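Geranylgeranyl pyrophosphate synthase (Geoglobus acetivorans, PDB 5JFQ) catalyses the addition of three isopentenyl diphosphates to dimethylallyl diphosphate, making mainly geranylgeranyl diphosphate and a smaller amount of farnesyl diphosphate, with magnesium as cofactor. Local coordinates at residues Ile73-Asn78 with Ala117-Ile122; Val134-Lys139 with Ala188-Lys193; Phe152-Phe157 with Leu169-Lys174; Glu195-Ala200 with Glu299-Ser304; Glu289-Ala294 with Leu313-Ile318. One frame throughout, in Å; residues are numbered along the deposited sequence.

Interaction 1 of 5, residues Ile73-Asn78 with Ala117-Ile122; sequences IETVHN and AEAFEI
Thr-75 meets Ala-119 with its hydroxyl laid beside its own backbone N (chi1 -47°), a rotation that swings the methyl CG2 opposite that N and leaves CB and CG2 to cover the alanine. Thr-75 CB comes to 3.7 Å from Ala-119 CB. Val-76 joins one position later: its CG1 is anti to the backbone N (chi1 167°), which leaves the other branch to reach across, CG2 lying 3.8 Å from Ala-119 CB. The alanine methyl is therefore received by two side chains of consecutive residues. At the flank, Ile-122 CD1 approaches Thr-75 OG1 to 4.2 Å, an apolar neighbour for a hydroxyl whose hydrogen bond goes back along its own helix to Ile-71 O.

Nothing polar joins the two segments. Small residues at the interface are consistent with the closeness of the nearly antiparallel axes of the two segments, 8.2 Å apart. On the far side of 73-78, Asn-78 ND2 gives a bond of 2.8 Å to Glu-74 O, reaching that oxygen from the face opposite the one used by Asn-78 N. The same amide also hydrogen-bonds to Glu-74 OE2, from above the carboxylate plane, while Glu-74 OE2 is also salt-bridged to Arg-46. His-77, which probably binds isopentenyl diphosphate as in related synthases, takes no part in this contact; its side chain touches Arg-48 and Leu-179.

Helix 67-88 thus packs on helix 105-123 in a buried, mainly helical region next to the dimer interface. Helix 130-159 covers Val-76 through Leu-140 and Cys-144, helix 165-190 lies against Ile-73, and Phe-120 stacks on Phe-120 of the second subunit.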
# COMPACT_ATOMS: atom_id res chain seq x y z
N ILE B 73 5.35 9.02 -8.11
CA ILE B 73 5.57 9.69 -6.84
C ILE B 73 4.36 10.53 -6.45
O ILE B 73 3.96 10.56 -5.28
CB ILE B 73 6.86 10.50 -6.92
CG1 ILE B 73 8.03 9.53 -6.99
CG2 ILE B 73 6.96 11.46 -5.74
CD1 ILE B 73 9.35 10.15 -6.73
N GLU B 74 3.74 11.22 -7.42
CA GLU B 74 2.52 11.96 -7.10
C GLU B 74 1.43 11.03 -6.62
O GLU B 74 0.65 11.38 -5.72
CB GLU B 74 2.02 12.75 -8.31
CG GLU B 74 0.74 13.55 -8.04
CD GLU B 74 0.95 14.76 -7.14
OE1 GLU B 74 2.10 15.05 -6.78
OE2 GLU B 74 -0.04 15.43 -6.78
N THR B 75 1.37 9.83 -7.20
CA THR B 75 0.40 8.84 -6.77
C THR B 75 0.66 8.42 -5.33
O THR B 75 -0.28 8.33 -4.52
CB THR B 75 0.46 7.65 -7.73
OG1 THR B 75 0.45 8.14 -9.07
CG2 THR B 75 -0.72 6.71 -7.52
N VAL B 76 1.93 8.17 -4.98
CA VAL B 76 2.27 7.92 -3.58
C VAL B 76 1.81 9.08 -2.71
O VAL B 76 1.18 8.88 -1.66
CB VAL B 76 3.79 7.69 -3.41
CG1 VAL B 76 4.16 7.75 -1.92
CG2 VAL B 76 4.18 6.35 -4.01
N HIS B 77 2.08 10.29 -3.14
CA HIS B 77 1.70 11.42 -2.37
C HIS B 77 0.23 11.42 -2.13
O HIS B 77 -0.20 11.66 -1.05
CB HIS B 77 2.16 12.71 -3.00
CG HIS B 77 1.86 13.93 -2.19
ND1 HIS B 77 2.31 14.10 -0.91
CD2 HIS B 77 1.13 15.03 -2.48
CE1 HIS B 77 1.88 15.25 -0.44
NE2 HIS B 77 1.17 15.83 -1.38
N ASN B 78 -0.55 11.16 -3.15
CA ASN B 78 -2.00 11.15 -2.99
C ASN B 78 -2.45 9.97 -2.13
O ASN B 78 -3.40 10.09 -1.34
CB ASN B 78 -2.69 11.11 -4.35
CG ASN B 78 -2.79 12.48 -4.97
OD1 ASN B 78 -3.86 13.09 -4.99
ND2 ASN B 78 -1.67 12.98 -5.47
N ALA B 117 -0.78 0.71 -4.97
CA ALA B 117 -0.37 -0.26 -5.98
C ALA B 117 -0.21 0.41 -7.34
O ALA B 117 0.75 0.13 -8.08
CB ALA B 117 -1.38 -1.41 -6.06
N GLU B 118 -1.14 1.32 -7.68
CA GLU B 118 -1.08 1.94 -8.99
C GLU B 118 0.24 2.65 -9.20
O GLU B 118 0.78 2.65 -10.32
CB GLU B 118 -2.26 2.89 -9.17
CG GLU B 118 -3.53 2.19 -9.65
CD GLU B 118 -4.75 3.12 -9.73
OE1 GLU B 118 -4.90 4.03 -8.87
OE2 GLU B 118 -5.58 2.93 -10.67
N ALA B 119 0.83 3.19 -8.12
CA ALA B 119 2.09 3.91 -8.24
C ALA B 119 3.22 2.98 -8.66
O ALA B 119 4.06 3.33 -9.49
CB ALA B 119 2.44 4.61 -6.93
N PHE B 120 3.27 1.79 -8.07
CA PHE B 120 4.31 0.86 -8.47
C PHE B 120 4.06 0.32 -9.88
O PHE B 120 5.01 -0.00 -10.59
CB PHE B 120 4.43 -0.25 -7.44
CG PHE B 120 5.13 0.20 -6.21
CD1 PHE B 120 6.51 0.29 -6.18
CD2 PHE B 120 4.40 0.58 -5.09
CE1 PHE B 120 7.16 0.72 -5.06
CE2 PHE B 120 5.05 1.02 -3.94
CZ PHE B 120 6.43 1.09 -3.92
N GLU B 121 2.80 0.23 -10.31
CA GLU B 121 2.57 -0.19 -11.68
C GLU B 121 2.99 0.90 -12.65
O GLU B 121 3.52 0.61 -13.73
CB GLU B 121 1.11 -0.57 -11.90
CG GLU B 121 0.86 -1.05 -13.31
CD GLU B 121 -0.59 -1.30 -13.61
OE1 GLU B 121 -1.44 -1.15 -12.71
OE2 GLU B 121 -0.89 -1.64 -14.78
N ILE B 122 2.78 2.16 -12.27
CA ILE B 122 3.16 3.24 -13.17
C ILE B 122 4.68 3.38 -13.22
O ILE B 122 5.28 3.43 -14.30
CB ILE B 122 2.47 4.54 -12.76
CG1 ILE B 122 0.96 4.40 -13.02
CG2 ILE B 122 3.07 5.72 -13.53
CD1 ILE B 122 0.10 5.44 -12.30

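Interaction 2 of 5, residues Val134-Lys139 with Ala188-Lys193; sequences VRAVSK and AVLFGK
Val-189 packs between Arg-135 and Lys-139 where two long helices of the all-alpha polyprenyl synthase fold meet, the last turn of helix 165-190 resting on an early turn of helix 130-159. Its two branches divide the work. CG1 lies over the centre of one face of the Arg-135 guanidinium, 3.8 Å above the plane, while also packing beside Arg-135 CB. CG2 faces the lysine, coming within 3.7 Å of Lys-139 CD. Both long chains pass the valine at a slant, so it is their carbon stems and the flat guanidinium that cover it.

The arginine can bend over the valine because its chain turns at chi3 (57°). Arg-135 NH1 stands 3.6 Å from Val-189 O without forming a hydrogen bond and makes a weak one with Asn-132 OD1. Lys-139 NZ continues past the valine to a salt bridge with Glu-198, so its charge is met on the following helix, 195-221. Beyond Val-189 the chain leaves the helix at Phe-191 and turns through Gly-192, whose positive phi suits a residue without a side chain.

On the buried side the contact closes with methyl against methyl, Ala-136 CB lying 4.0 Å from Leu-190 CD2.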
# COMPACT_ATOMS: atom_id res chain seq x y z
N VAL B 134 14.31 -1.42 -11.32
CA VAL B 134 14.34 -2.22 -10.10
C VAL B 134 14.86 -1.39 -8.94
O VAL B 134 14.20 -1.28 -7.90
CB VAL B 134 15.19 -3.48 -10.31
CG1 VAL B 134 15.36 -4.20 -8.98
CG2 VAL B 134 14.53 -4.38 -11.31
N ARG B 135 16.02 -0.76 -9.10
CA ARG B 135 16.53 0.12 -8.07
C ARG B 135 15.54 1.23 -7.72
O ARG B 135 15.41 1.60 -6.55
CB ARG B 135 17.87 0.71 -8.49
CG ARG B 135 19.03 -0.26 -8.32
CD ARG B 135 20.29 0.27 -8.99
NE ARG B 135 20.69 1.60 -8.52
CZ ARG B 135 20.97 2.62 -9.32
NH1 ARG B 135 20.91 2.49 -10.64
NH2 ARG B 135 21.35 3.78 -8.79
N ALA B 136 14.84 1.78 -8.72
CA ALA B 136 13.86 2.82 -8.44
C ALA B 136 12.69 2.28 -7.65
O ALA B 136 12.18 2.96 -6.74
CB ALA B 136 13.36 3.46 -9.74
N VAL B 137 12.24 1.07 -7.97
CA VAL B 137 11.16 0.48 -7.18
C VAL B 137 11.62 0.24 -5.75
O VAL B 137 10.90 0.54 -4.79
CB VAL B 137 10.67 -0.81 -7.87
CG1 VAL B 137 9.84 -1.65 -6.91
CG2 VAL B 137 9.89 -0.47 -9.12
N SER B 138 12.85 -0.26 -5.58
CA SER B 138 13.38 -0.54 -4.25
C SER B 138 13.50 0.73 -3.41
O SER B 138 13.15 0.73 -2.21
CB SER B 138 14.75 -1.20 -4.38
OG SER B 138 15.37 -1.32 -3.12
N LYS B 139 13.99 1.81 -4.02
CA LYS B 139 14.18 3.06 -3.30
C LYS B 139 12.84 3.72 -2.95
O LYS B 139 12.65 4.19 -1.82
CB LYS B 139 15.07 3.97 -4.12
CG LYS B 139 16.53 3.45 -4.19
CD LYS B 139 17.32 4.10 -5.33
CE LYS B 139 18.72 3.50 -5.48
NZ LYS B 139 19.73 3.94 -4.47
N ALA B 188 18.13 10.44 -11.37
CA ALA B 188 19.49 9.96 -11.25
C ALA B 188 19.53 8.45 -11.13
O ALA B 188 20.48 7.80 -11.60
CB ALA B 188 20.18 10.58 -10.04
N VAL B 189 18.52 7.86 -10.50
CA VAL B 189 18.47 6.41 -10.41
C VAL B 189 18.06 5.82 -11.75
O VAL B 189 18.67 4.86 -12.23
CB VAL B 189 17.51 5.96 -9.30
CG1 VAL B 189 17.55 4.45 -9.17
CG2 VAL B 189 17.89 6.63 -8.00
N LEU B 190 17.03 6.40 -12.37
CA LEU B 190 16.47 5.83 -13.59
C LEU B 190 17.48 5.85 -14.74
O LEU B 190 17.52 4.91 -15.55
CB LEU B 190 15.19 6.57 -13.98
CG LEU B 190 13.95 6.12 -13.20
CD1 LEU B 190 12.70 6.96 -13.49
CD2 LEU B 190 13.69 4.66 -13.49
N PHE B 191 18.31 6.89 -14.82
CA PHE B 191 19.24 7.09 -15.92
C PHE B 191 20.68 6.95 -15.48
O PHE B 191 21.57 7.64 -15.98
CB PHE B 191 18.99 8.45 -16.55
CG PHE B 191 17.56 8.70 -16.81
CD1 PHE B 191 16.75 7.67 -17.26
CD2 PHE B 191 17.00 9.93 -16.56
CE1 PHE B 191 15.40 7.87 -17.48
CE2 PHE B 191 15.65 10.14 -16.78
CZ PHE B 191 14.85 9.10 -17.24
N GLY B 192 20.93 6.07 -14.51
CA GLY B 192 22.27 5.60 -14.26
C GLY B 192 23.30 6.67 -13.94
O GLY B 192 24.49 6.43 -14.13
N LYS B 193 22.87 7.83 -13.45
CA LYS B 193 23.89 8.70 -12.88
C LYS B 193 24.47 8.04 -11.64
O LYS B 193 23.91 7.07 -11.11
CB LYS B 193 23.30 10.09 -12.59
CG LYS B 193 22.41 10.61 -13.71
CD LYS B 193 23.06 10.43 -15.09
CE LYS B 193 22.32 11.23 -16.15
NZ LYS B 193 22.88 11.05 -17.52

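Interaction 3 of 5, residues Phe152-Phe157 with Leu169-Lys174; sequences FMDMSF and LEMVRK
Met-171 lies among Met-153, Asp-154 and Phe-157, three side chains from the facing helix. Its CB approaches Phe-157 CE2 to 3.4 Å, meeting the ring obliquely, and the methyl CE of Met-153 reaches 3.6 Å from the same CB. The sulfur sits against the carbon stem of the aspartate, with Met-171 SD 3.7 Å from Asp-154 CB. The terminal methyl CE carries on past the sulfur to lie beside both Asp-154 OD1 and the Phe-157 ring.

The shape of Met-171 makes this possible: CG lies anti to the backbone N (chi1 179°), and bends at chi2 and chi3 then bring SD and CE alongside Asp-154. With alanine in place of Met-171, the Phe-157 ring, the Met-153 methyl and the Asp-154 stem are likely to lose their shared neighbour, opening a gap beside the ring.

Farther out, Lys-174 crosses Met-153 at about a right angle, Met-153 SD being 4.2 Å from Lys-174 NZ. On the first helix Ser-156 OG gives a hydrogen bond to Met-153 O, which also accepts from Phe-157 N.

The two helices, 130-159 and 165-190, follow each other in the chain as a helical hairpin; the axes of segments 152-157 and 169-174 cross at -142°, 9.4 Å apart. Lys-175, which probably binds dimethylallyl diphosphate, lies near Met-171, and Asp-88, a probable magnesium ligand, near Asp-154. Helix 195-221 packs on another side of 169-174, Ile-210 at Leu-169 and Val-172, Ile-206 at Arg-173, while Pro-29 of the second subunit packs on Phe-152 and Met-153.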
# COMPACT_ATOMS: atom_id res chain seq x y z
N PHE B 152 3.75 7.52 11.78
CA PHE B 152 3.64 6.92 13.10
C PHE B 152 4.42 7.72 14.14
O PHE B 152 4.00 7.82 15.29
CB PHE B 152 4.12 5.48 13.04
CG PHE B 152 4.01 4.74 14.32
CD1 PHE B 152 2.83 4.13 14.68
CD2 PHE B 152 5.10 4.65 15.17
CE1 PHE B 152 2.73 3.45 15.87
CE2 PHE B 152 5.01 3.97 16.35
CZ PHE B 152 3.83 3.37 16.71
N MET B 153 5.55 8.30 13.74
CA MET B 153 6.30 9.14 14.67
C MET B 153 5.52 10.42 14.99
O MET B 153 5.33 10.76 16.16
CB MET B 153 7.67 9.47 14.09
CG MET B 153 8.68 8.37 14.33
SD MET B 153 10.14 8.47 13.27
CE MET B 153 10.83 10.02 13.82
N ASP B 154 5.07 11.13 13.95
CA ASP B 154 4.31 12.36 14.13
C ASP B 154 3.13 12.15 15.06
O ASP B 154 2.88 12.97 15.96
CB ASP B 154 3.82 12.86 12.77
CG ASP B 154 3.44 14.31 12.79
OD1 ASP B 154 4.03 15.04 13.61
OD2 ASP B 154 2.59 14.71 11.97
N MET B 155 2.38 11.07 14.86
CA MET B 155 1.21 10.83 15.69
C MET B 155 1.60 10.42 17.09
O MET B 155 0.95 10.82 18.07
CB MET B 155 0.32 9.78 15.05
CG MET B 155 -0.25 10.21 13.72
SD MET B 155 -1.50 9.05 13.17
CE MET B 155 -0.63 7.50 13.41
N SER B 156 2.67 9.62 17.22
CA SER B 156 3.20 9.33 18.55
C SER B 156 3.59 10.60 19.30
O SER B 156 3.45 10.66 20.52
CB SER B 156 4.41 8.41 18.44
OG SER B 156 5.57 9.15 18.07
N PHE B 157 4.08 11.61 18.57
CA PHE B 157 4.47 12.88 19.19
C PHE B 157 3.29 13.53 19.92
O PHE B 157 3.46 14.09 21.01
CB PHE B 157 5.01 13.85 18.13
CG PHE B 157 6.37 13.49 17.57
CD1 PHE B 157 7.16 12.50 18.15
CD2 PHE B 157 6.87 14.16 16.45
CE1 PHE B 157 8.41 12.20 17.62
CE2 PHE B 157 8.12 13.86 15.92
CZ PHE B 157 8.89 12.88 16.51
N LEU B 169 12.80 16.47 13.86
CA LEU B 169 13.35 16.72 12.54
C LEU B 169 13.64 15.42 11.80
O LEU B 169 13.61 15.39 10.56
CB LEU B 169 14.61 17.58 12.62
CG LEU B 169 14.38 19.09 12.78
CD1 LEU B 169 15.70 19.81 12.84
CD2 LEU B 169 13.51 19.65 11.67
N GLU B 170 13.91 14.34 12.53
CA GLU B 170 13.96 13.04 11.88
C GLU B 170 12.57 12.64 11.38
O GLU B 170 12.45 12.02 10.32
CB GLU B 170 14.53 11.98 12.82
CG GLU B 170 14.79 10.64 12.12
CD GLU B 170 15.54 10.81 10.80
OE1 GLU B 170 16.45 11.66 10.73
OE2 GLU B 170 15.20 10.09 9.83
N MET B 171 11.53 13.02 12.13
CA MET B 171 10.17 12.73 11.69
C MET B 171 9.83 13.49 10.43
O MET B 171 9.23 12.94 9.51
CB MET B 171 9.17 13.06 12.80
CG MET B 171 7.73 12.81 12.41
SD MET B 171 7.00 14.19 11.52
CE MET B 171 7.10 15.50 12.77
N VAL B 172 10.17 14.78 10.37
CA VAL B 172 9.85 15.55 9.17
C VAL B 172 10.64 15.02 7.98
O VAL B 172 10.13 14.98 6.85
CB VAL B 172 10.08 17.06 9.39
CG1 VAL B 172 11.53 17.37 9.58
CG2 VAL B 172 9.58 17.83 8.20
N ARG B 173 11.87 14.57 8.23
CA ARG B 173 12.68 14.01 7.15
C ARG B 173 11.98 12.81 6.52
O ARG B 173 11.93 12.69 5.28
CB ARG B 173 14.06 13.64 7.70
CG ARG B 173 14.96 12.91 6.73
CD ARG B 173 15.97 12.05 7.46
NE ARG B 173 16.37 10.94 6.60
CZ ARG B 173 15.95 9.69 6.75
NH1 ARG B 173 15.15 9.37 7.75
NH2 ARG B 173 16.36 8.75 5.90
N LYS B 174 11.42 11.93 7.35
CA LYS B 174 10.68 10.77 6.85
C LYS B 174 9.30 11.17 6.33
O LYS B 174 8.89 10.74 5.24
CB LYS B 174 10.54 9.72 7.94
CG LYS B 174 11.81 9.06 8.41
CD LYS B 174 11.43 7.91 9.35
CE LYS B 174 12.63 7.10 9.81
NZ LYS B 174 13.45 7.81 10.83

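Interaction 4 of 5, residues Glu195-Ala200 with Glu299-Ser304; sequences ESVEKA and EVIDES
Val-300 reaches over the first turns of helix 195-221 and makes most of the apolar contact. Its CG1 branch, anti to the backbone N (chi1 153°), lies 3.9 Å from Ala-200 CB, with its own CB equally near that methyl. A looser pair flanks it, Val-197 CG1 standing 4.4 Å from Ile-301 CD1. Leu-59 touches both members of this second pair and extends the apolar patch.

Against the backbone the contact is van der Waals: Val-300 CG1 rests 4.1 Å from Ser-196 O, and the alpha carbon of Val-197 lies just beyond. The valine thus lies against one turn of the helix, from Ser-196 to Ala-200.

Hydrogen bonds and salt bridges do not cross between the segments; the polar groups look to other partners. Ser-196 OG bonds to Asp-194 just before the helix, and Glu-198 turns to Lys-139 on the opposite flank. At the end of 299-304, Ser-304 is the N-cap of helix 305-316, its OG making weak bonds to Ser-306 N and Arg-307 N.

Here an interhelical connection is laid against the start of another helix by a few aliphatic groups, joining the C-terminal helices to helix 195-221 in this all-alpha synthase, away from the substrate sites.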
# COMPACT_ATOMS: atom_id res chain seq x y z
N GLU B 195 26.56 7.62 -7.75
CA GLU B 195 26.11 7.80 -6.38
C GLU B 195 26.25 9.25 -5.93
O GLU B 195 25.40 9.76 -5.18
CB GLU B 195 26.89 6.87 -5.45
N SER B 196 27.29 9.94 -6.40
CA SER B 196 27.46 11.35 -6.06
C SER B 196 26.27 12.18 -6.51
O SER B 196 25.79 13.06 -5.78
CB SER B 196 28.73 11.88 -6.72
OG SER B 196 28.55 11.96 -8.13
N VAL B 197 25.78 11.93 -7.72
CA VAL B 197 24.68 12.71 -8.26
C VAL B 197 23.38 12.36 -7.54
O VAL B 197 22.60 13.24 -7.17
CB VAL B 197 24.59 12.48 -9.78
CG1 VAL B 197 23.53 13.36 -10.40
CG2 VAL B 197 25.94 12.73 -10.42
N GLU B 198 23.14 11.06 -7.32
CA GLU B 198 21.94 10.61 -6.61
C GLU B 198 21.85 11.26 -5.23
O GLU B 198 20.89 11.98 -4.93
CB GLU B 198 21.96 9.09 -6.47
CG GLU B 198 20.60 8.46 -6.20
CD GLU B 198 20.70 7.01 -5.75
OE1 GLU B 198 21.81 6.44 -5.76
OE2 GLU B 198 19.68 6.43 -5.36
N LYS B 199 22.85 11.01 -4.39
CA LYS B 199 22.87 11.60 -3.05
C LYS B 199 22.69 13.10 -3.11
O LYS B 199 22.06 13.69 -2.23
CB LYS B 199 24.17 11.23 -2.34
N ALA B 200 23.21 13.74 -4.17
CA ALA B 200 23.10 15.19 -4.28
C ALA B 200 21.67 15.62 -4.53
O ALA B 200 21.16 16.53 -3.87
CB ALA B 200 24.03 15.71 -5.38
N GLU B 299 24.71 21.89 -6.17
CA GLU B 299 25.84 22.42 -6.93
C GLU B 299 26.60 21.33 -7.68
O GLU B 299 27.21 21.60 -8.72
CB GLU B 299 26.77 23.16 -5.96
CG GLU B 299 28.14 23.53 -6.51
CD GLU B 299 28.93 24.37 -5.53
OE1 GLU B 299 28.43 24.58 -4.40
OE2 GLU B 299 30.05 24.81 -5.89
N VAL B 300 26.55 20.09 -7.19
CA VAL B 300 27.20 18.96 -7.84
C VAL B 300 26.70 18.76 -9.26
O VAL B 300 27.38 18.15 -10.08
CB VAL B 300 27.02 17.73 -6.93
CG1 VAL B 300 27.04 16.42 -7.71
CG2 VAL B 300 28.09 17.72 -5.84
N ILE B 301 25.53 19.29 -9.58
CA ILE B 301 24.97 19.19 -10.93
C ILE B 301 25.44 20.38 -11.75
O ILE B 301 25.66 21.47 -11.23
CB ILE B 301 23.44 19.10 -10.86
CG1 ILE B 301 23.04 17.73 -10.33
CG2 ILE B 301 22.79 19.37 -12.23
CD1 ILE B 301 21.66 17.31 -10.75
N ASP B 302 25.59 20.16 -13.06
CA ASP B 302 26.06 21.22 -13.95
C ASP B 302 25.07 22.38 -13.96
O ASP B 302 23.87 22.20 -13.75
CB ASP B 302 26.24 20.69 -15.38
CG ASP B 302 27.36 19.66 -15.50
OD1 ASP B 302 28.14 19.52 -14.53
OD2 ASP B 302 27.46 19.00 -16.56
N GLU B 303 25.60 23.57 -14.23
CA GLU B 303 24.77 24.76 -14.38
C GLU B 303 23.90 24.63 -15.62
O GLU B 303 24.33 24.12 -16.66
CB GLU B 303 25.63 26.02 -14.46
N SER B 304 22.67 25.11 -15.51
CA SER B 304 21.61 24.84 -16.47
C SER B 304 20.40 25.70 -16.15
O SER B 304 20.22 26.11 -14.99
CB SER B 304 21.20 23.36 -16.41
OG SER B 304 19.83 23.18 -16.73

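Interaction 5 of 5, residues Glu289-Ala294 with Leu313-Ile318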
# COMPACT_ATOMS: atom_id res chain seq x y z
N GLU B 289 18.03 27.81 6.54
CA GLU B 289 19.30 27.09 6.45
C GLU B 289 19.13 25.69 5.87
O GLU B 289 20.14 25.05 5.55
CB GLU B 289 20.02 27.02 7.80
CG GLU B 289 19.14 26.96 9.02
N TYR B 290 17.90 25.22 5.70
CA TYR B 290 17.66 23.96 5.00
C TYR B 290 17.63 24.16 3.49
O TYR B 290 18.32 23.46 2.75
CB TYR B 290 16.37 23.32 5.50
CG TYR B 290 16.62 22.40 6.66
CD1 TYR B 290 17.41 21.27 6.50
CD2 TYR B 290 16.10 22.68 7.93
CE1 TYR B 290 17.66 20.42 7.56
CE2 TYR B 290 16.35 21.84 8.99
CZ TYR B 290 17.13 20.71 8.80
OH TYR B 290 17.41 19.84 9.84
N ILE B 291 16.83 25.13 3.03
CA ILE B 291 16.75 25.46 1.61
C ILE B 291 18.13 25.78 1.06
O ILE B 291 18.46 25.42 -0.08
CB ILE B 291 15.77 26.62 1.39
CG1 ILE B 291 14.37 26.17 1.80
CG2 ILE B 291 15.83 27.13 -0.04
CD1 ILE B 291 14.05 24.74 1.53
N GLU B 292 18.95 26.46 1.85
CA GLU B 292 20.31 26.74 1.41
C GLU B 292 21.13 25.46 1.34
O GLU B 292 21.85 25.23 0.36
CB GLU B 292 20.95 27.76 2.34
CG GLU B 292 20.28 29.12 2.25
CD GLU B 292 20.41 29.74 0.87
OE1 GLU B 292 21.57 29.89 0.42
OE2 GLU B 292 19.38 30.07 0.23
N MET B 293 20.99 24.58 2.34
CA MET B 293 21.63 23.28 2.28
C MET B 293 21.18 22.48 1.06
O MET B 293 21.91 21.61 0.58
CB MET B 293 21.34 22.50 3.56
CG MET B 293 22.57 21.94 4.26
SD MET B 293 22.13 21.01 5.75
CE MET B 293 20.95 22.10 6.55
N ALA B 294 19.98 22.76 0.55
CA ALA B 294 19.53 22.11 -0.67
C ALA B 294 20.27 22.67 -1.88
O ALA B 294 20.79 21.91 -2.71
CB ALA B 294 18.02 22.28 -0.83
N LEU B 313 12.96 27.10 -7.08
CA LEU B 313 11.86 26.30 -6.55
C LEU B 313 12.06 26.00 -5.07
O LEU B 313 11.13 26.12 -4.26
CB LEU B 313 11.74 25.02 -7.37
CG LEU B 313 10.84 23.88 -6.90
CD1 LEU B 313 9.39 24.31 -6.90
CD2 LEU B 313 11.05 22.70 -7.83
N ALA B 314 13.28 25.60 -4.68
CA ALA B 314 13.60 25.48 -3.27
C ALA B 314 13.34 26.79 -2.54
O ALA B 314 13.01 26.79 -1.35
CB ALA B 314 15.05 25.05 -3.08
N ASP B 315 13.47 27.91 -3.25
CA ASP B 315 13.12 29.20 -2.67
C ASP B 315 11.61 29.34 -2.49
O ASP B 315 11.15 29.80 -1.44
CB ASP B 315 13.66 30.33 -3.54
CG ASP B 315 15.14 30.56 -3.33
OD1 ASP B 315 15.61 30.38 -2.17
OD2 ASP B 315 15.84 30.92 -4.30
N TYR B 316 10.82 28.95 -3.50
CA TYR B 316 9.38 29.11 -3.37
C TYR B 316 8.83 28.33 -2.19
O TYR B 316 7.80 28.71 -1.62
CB TYR B 316 8.64 28.69 -4.64
CG TYR B 316 7.14 28.86 -4.51
CD1 TYR B 316 6.57 30.13 -4.40
CD2 TYR B 316 6.28 27.76 -4.50
CE1 TYR B 316 5.19 30.29 -4.28
CE2 TYR B 316 4.90 27.92 -4.38
CZ TYR B 316 4.37 29.18 -4.28
N LEU B 317 9.49 27.25 -1.80
CA LEU B 317 9.00 26.50 -0.65
C LEU B 317 9.05 27.33 0.62
O LEU B 317 8.29 27.05 1.55
CB LEU B 317 9.78 25.20 -0.48
CG LEU B 317 9.82 24.33 -1.75
CD1 LEU B 317 10.37 22.93 -1.47
CD2 LEU B 317 8.44 24.27 -2.40
N ILE B 318 9.90 28.37 0.67
CA ILE B 318 9.98 29.25 1.83
C ILE B 318 9.20 30.55 1.64
O ILE B 318 9.01 31.30 2.61
CB ILE B 318 11.46 29.52 2.19
CG1 ILE B 318 12.07 28.25 2.74
CG2 ILE B 318 11.66 30.64 3.23
CD1 ILE B 318 11.19 27.48 3.67
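Ile-291 packs on Ala-314 and Ile-318 in a helical hairpin, helix 280-298 and segment 313-318 running roughly antiparallel near the C-terminus of this all-alpha fold. The rotamer of Ile-291 decides which branch meets which partner. With CG1 beside the backbone N (chi1 -64°), CG2 stands anti to that N and lies 3.8 Å from Ala-314 CB. It also lies against the backbone carbonyl of the alanine, while CG1 and CD1 pass over the same oxygen, CD1 at 3.7 Å from Ala-314 O.

Ile-318 adopts a similar conformation, CG1 again beside its backbone N and the terminal methyl bent round at chi2 (-41°). The two isoleucines slide past each other in opposite directions, so that Ile-291 CG1 faces Ile-318 CG1 and the methyl Ile-318 CD1 comes to 3.9 Å from Ile-291 CG1. Substituting alanine for Ile-291 would probably leave Ile-318 and the Ala-314 methyl without their apolar partner and open a gap between the two segments.

Beyond the hydrophobic patch two acids approach each other, Glu-292 OE2 and Asp-315 OD1 being 4.5 Å apart. Lys-295 NZ forms salt bridges to both oxygens and probably offsets their repulsion. Helix 195-221 borders the hairpin, with Tyr-204 and Ser-208 at Ala-294 and His-215 at Ile-318, whereas Leu-313 packs on helix 47-58. Asp-315 also touches the apolar patch, its carboxylate lying alongside the isoleucine branch with OD1 3.9 Å from Ile-291 CG2.

Interactions 2 and 3 use the same two helices, 130-159 and 165-190, with interaction 3 nested inside the loop closed by interaction 2 and their centres 26 Å apart. Interaction 1 joins interaction 2 through Phe-120 CE1, 3.8 Å from Val-137 O. A salt bridge of 2.6 Å from Lys-139 NZ to Glu-198 OE2 links interactions 2 and 4, and Leu-169 CD1 lies 3.5 Å from Tyr-290 OH between interactions 3 and 5. Interactions 1 and 3 come nearest the probable substrate site: the Asp-154 side chain is about 6 Å from that of Asp-88, a likely magnesium ligand, and interaction 1 includes His-77, which, like Arg-48 about 7 Å from Val-76 (side chains), probably binds isopentenyl diphosphate.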